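Local coordinates for protein endo-beta-mannanase (Rhizomucor miehei, PDB 4QP0) that probably hydrolyses internal beta-1,4-mannosidic linkages in mannans, galactomannans and glucomannans as a secreted glycoside hydrolase of family 5, at residues A[115-120]-A[171-176]. Sequence-based numbering, arbitrary orientation.
Sequences GGMDYY and EIANEP. With SO4 (sulfate ion), chain B.
At the C-terminal end of the TIM barrel, M117 of segment 115-120 reaches the A173-P176 part of the loop that follows strand 167-171. The evidence is a single methyl group: M117 CE lies 3.7 Å from A173 CB and 4.2 Å from P176 CB, so the contact is purely apolar, burying 92 Å² in all. M117 sets CG anti to its carbonyl carbon (chi1 -62°) and then runs fully extended (chi2 170°, chi3 -176°), which brings CE to the loop. F132 and Y133 pack against the same side chain. Facing the methionine, A173 directs its CB toward the helix, while E175 leads its carboxylate away, to hydrogen bonds with W111 and H256; N174 is hydrogen-bonded to R53 and N109. On another side of the helix, Y119 OH gives a hydrogen bond of 2.8 Å to O4 of a sulfate, probably from the crystallisation liquor, with O4 in the ring plane at its edge; S61 also holds this ion. The N174-E175-P176 sequence after a barrel strand is the Asn-Glu-Pro signature of family 5, whose glutamate is, as in relatives, probably the catalytic acid/base; the M117 methyl packs on the loop carrying this signature, characteristic of these barrels.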
loop_
_atom_site.group_PDB
_atom_site.type_symbol
_atom_site.label_atom_id
_atom_site.label_comp_id
_atom_site.label_asym_id
_atom_site.label_seq_id
_atom_site.Cartn_x
_atom_site.Cartn_y
_atom_site.Cartn_z
ATOM N N GLY A 115 -4.315 5.425 -13.651
ATOM C CA GLY A 115 -3.135 5.720 -14.456
ATOM C C GLY A 115 -1.935 4.856 -14.135
ATOM O O GLY A 115 -1.438 4.138 -15.005
ATOM N N GLY A 116 -1.464 4.933 -12.890
ATOM C CA GLY A 116 -0.292 4.182 -12.441
ATOM C C GLY A 116 0.938 4.374 -13.317
ATOM O O GLY A 116 1.105 5.421 -13.939
ATOM N N MET A 117 1.792 3.352 -13.375
ATOM C CA MET A 117 3.065 3.425 -14.101
ATOM C C MET A 117 2.879 3.591 -15.598
ATOM O O MET A 117 3.660 4.281 -16.248
ATOM C CB MET A 117 3.896 2.162 -13.881
ATOM C CG MET A 117 4.321 1.889 -12.457
ATOM S SD MET A 117 5.018 0.234 -12.351
ATOM C CE MET A 117 5.305 0.130 -10.588
ATOM N N ASP A 118 1.860 2.929 -16.141
ATOM C CA ASP A 118 1.637 2.893 -17.590
ATOM C C ASP A 118 1.384 4.291 -18.187
ATOM O O ASP A 118 1.688 4.537 -19.362
ATOM C CB ASP A 118 0.497 1.912 -17.945
ATOM C CG ASP A 118 0.935 0.430 -17.909
ATOM O OD1 ASP A 118 2.134 0.140 -17.670
ATOM O OD2 ASP A 118 0.070 -0.448 -18.130
ATOM N N TYR A 119 0.844 5.196 -17.371
ATOM C CA TYR A 119 0.620 6.584 -17.785
ATOM C C TYR A 119 1.947 7.284 -18.091
ATOM O O TYR A 119 2.064 8.010 -19.083
ATOM C CB TYR A 119 -0.146 7.351 -16.706
ATOM C CG TYR A 119 -0.740 8.663 -17.185
ATOM C CD1 TYR A 119 -2.095 8.760 -17.514
ATOM C CD2 TYR A 119 0.052 9.807 -17.308
ATOM C CE1 TYR A 119 -2.638 9.960 -17.952
ATOM C CE2 TYR A 119 -0.487 11.008 -17.745
ATOM C CZ TYR A 119 -1.826 11.079 -18.063
ATOM O OH TYR A 119 -2.349 12.271 -18.494
ATOM N N TYR A 120 2.935 7.060 -17.226
ATOM C CA TYR A 120 4.287 7.556 -17.420
ATOM C C TYR A 120 4.873 7.008 -18.723
ATOM O O TYR A 120 5.420 7.756 -19.531
ATOM C CB TYR A 120 5.192 7.114 -16.269
ATOM C CG TYR A 120 4.969 7.763 -14.919
ATOM C CD1 TYR A 120 5.771 8.827 -14.494
ATOM C CD2 TYR A 120 3.998 7.272 -14.034
ATOM C CE1 TYR A 120 5.596 9.402 -13.243
ATOM C CE2 TYR A 120 3.818 7.837 -12.781
ATOM C CZ TYR A 120 4.615 8.899 -12.387
ATOM O OH TYR A 120 4.435 9.458 -11.143
ATOM N N GLU A 171 4.785 4.336 0.600
ATOM C CA GLU A 171 4.989 3.160 -0.227
ATOM C C GLU A 171 5.288 3.596 -1.645
ATOM O O GLU A 171 4.580 4.441 -2.206
ATOM C CB GLU A 171 3.760 2.258 -0.209
ATOM C CG GLU A 171 3.342 1.816 1.178
ATOM C CD GLU A 171 2.558 0.527 1.158
ATOM O OE1 GLU A 171 1.613 0.402 0.339
ATOM O OE2 GLU A 171 2.904 -0.365 1.960
ATOM N N ILE A 172 6.338 3.010 -2.216
ATOM C CA ILE A 172 6.817 3.343 -3.568
ATOM C C ILE A 172 5.737 3.173 -4.645
ATOM O O ILE A 172 5.399 4.126 -5.352
ATOM C CB ILE A 172 8.061 2.502 -3.949
ATOM C CG1 ILE A 172 9.249 2.857 -3.043
ATOM C CG2 ILE A 172 8.409 2.694 -5.424
ATOM C CD1 ILE A 172 10.381 1.848 -3.068
ATOM N N ALA A 173 5.208 1.955 -4.761
ATOM C CA ALA A 173 4.195 1.634 -5.750
ATOM C C ALA A 173 3.339 0.460 -5.302
ATOM O O ALA A 173 3.777 -0.382 -4.522
ATOM C CB ALA A 173 4.845 1.323 -7.086
ATOM N N ASN A 174 2.116 0.410 -5.813
ATOM C CA ASN A 174 1.209 -0.685 -5.525
ATOM C C ASN A 174 1.491 -1.893 -6.415
ATOM O O ASN A 174 1.473 -1.795 -7.644
ATOM C CB ASN A 174 -0.238 -0.232 -5.677
ATOM C CG ASN A 174 -1.218 -1.286 -5.249
ATOM O OD1 ASN A 174 -1.104 -1.843 -4.152
ATOM N ND2 ASN A 174 -2.193 -1.575 -6.107
ATOM N N GLU A 175 1.794 -3.015 -5.763
ATOM C CA GLU A 175 1.969 -4.332 -6.391
ATOM C C GLU A 175 2.868 -4.399 -7.633
ATOM O O GLU A 175 2.468 -4.989 -8.634
ATOM C CB GLU A 175 0.594 -4.952 -6.701
ATOM C CG GLU A 175 -0.332 -5.047 -5.495
ATOM C CD GLU A 175 -1.639 -5.752 -5.803
ATOM O OE1 GLU A 175 -2.090 -5.714 -6.969
ATOM O OE2 GLU A 175 -2.223 -6.343 -4.872
ATOM N N PRO A 176 4.094 -3.838 -7.569
ATOM C CA PRO A 176 4.964 -3.881 -8.752
ATOM C C PRO A 176 5.247 -5.305 -9.230
ATOM O O PRO A 176 5.591 -6.166 -8.419
ATOM C CB PRO A 176 6.269 -3.236 -8.256
ATOM C CG PRO A 176 5.869 -2.417 -7.085
ATOM C CD PRO A 176 4.760 -3.182 -6.431
HETATM S S SO4 B . -5.434 11.731 -20.236
HETATM O O1 SO4 B . -4.203 11.389 -20.980
HETATM O O2 SO4 B . -6.414 12.374 -21.144
HETATM O O3 SO4 B . -6.034 10.497 -19.671
HETATM O O4 SO4 B . -5.076 12.667 -19.138
#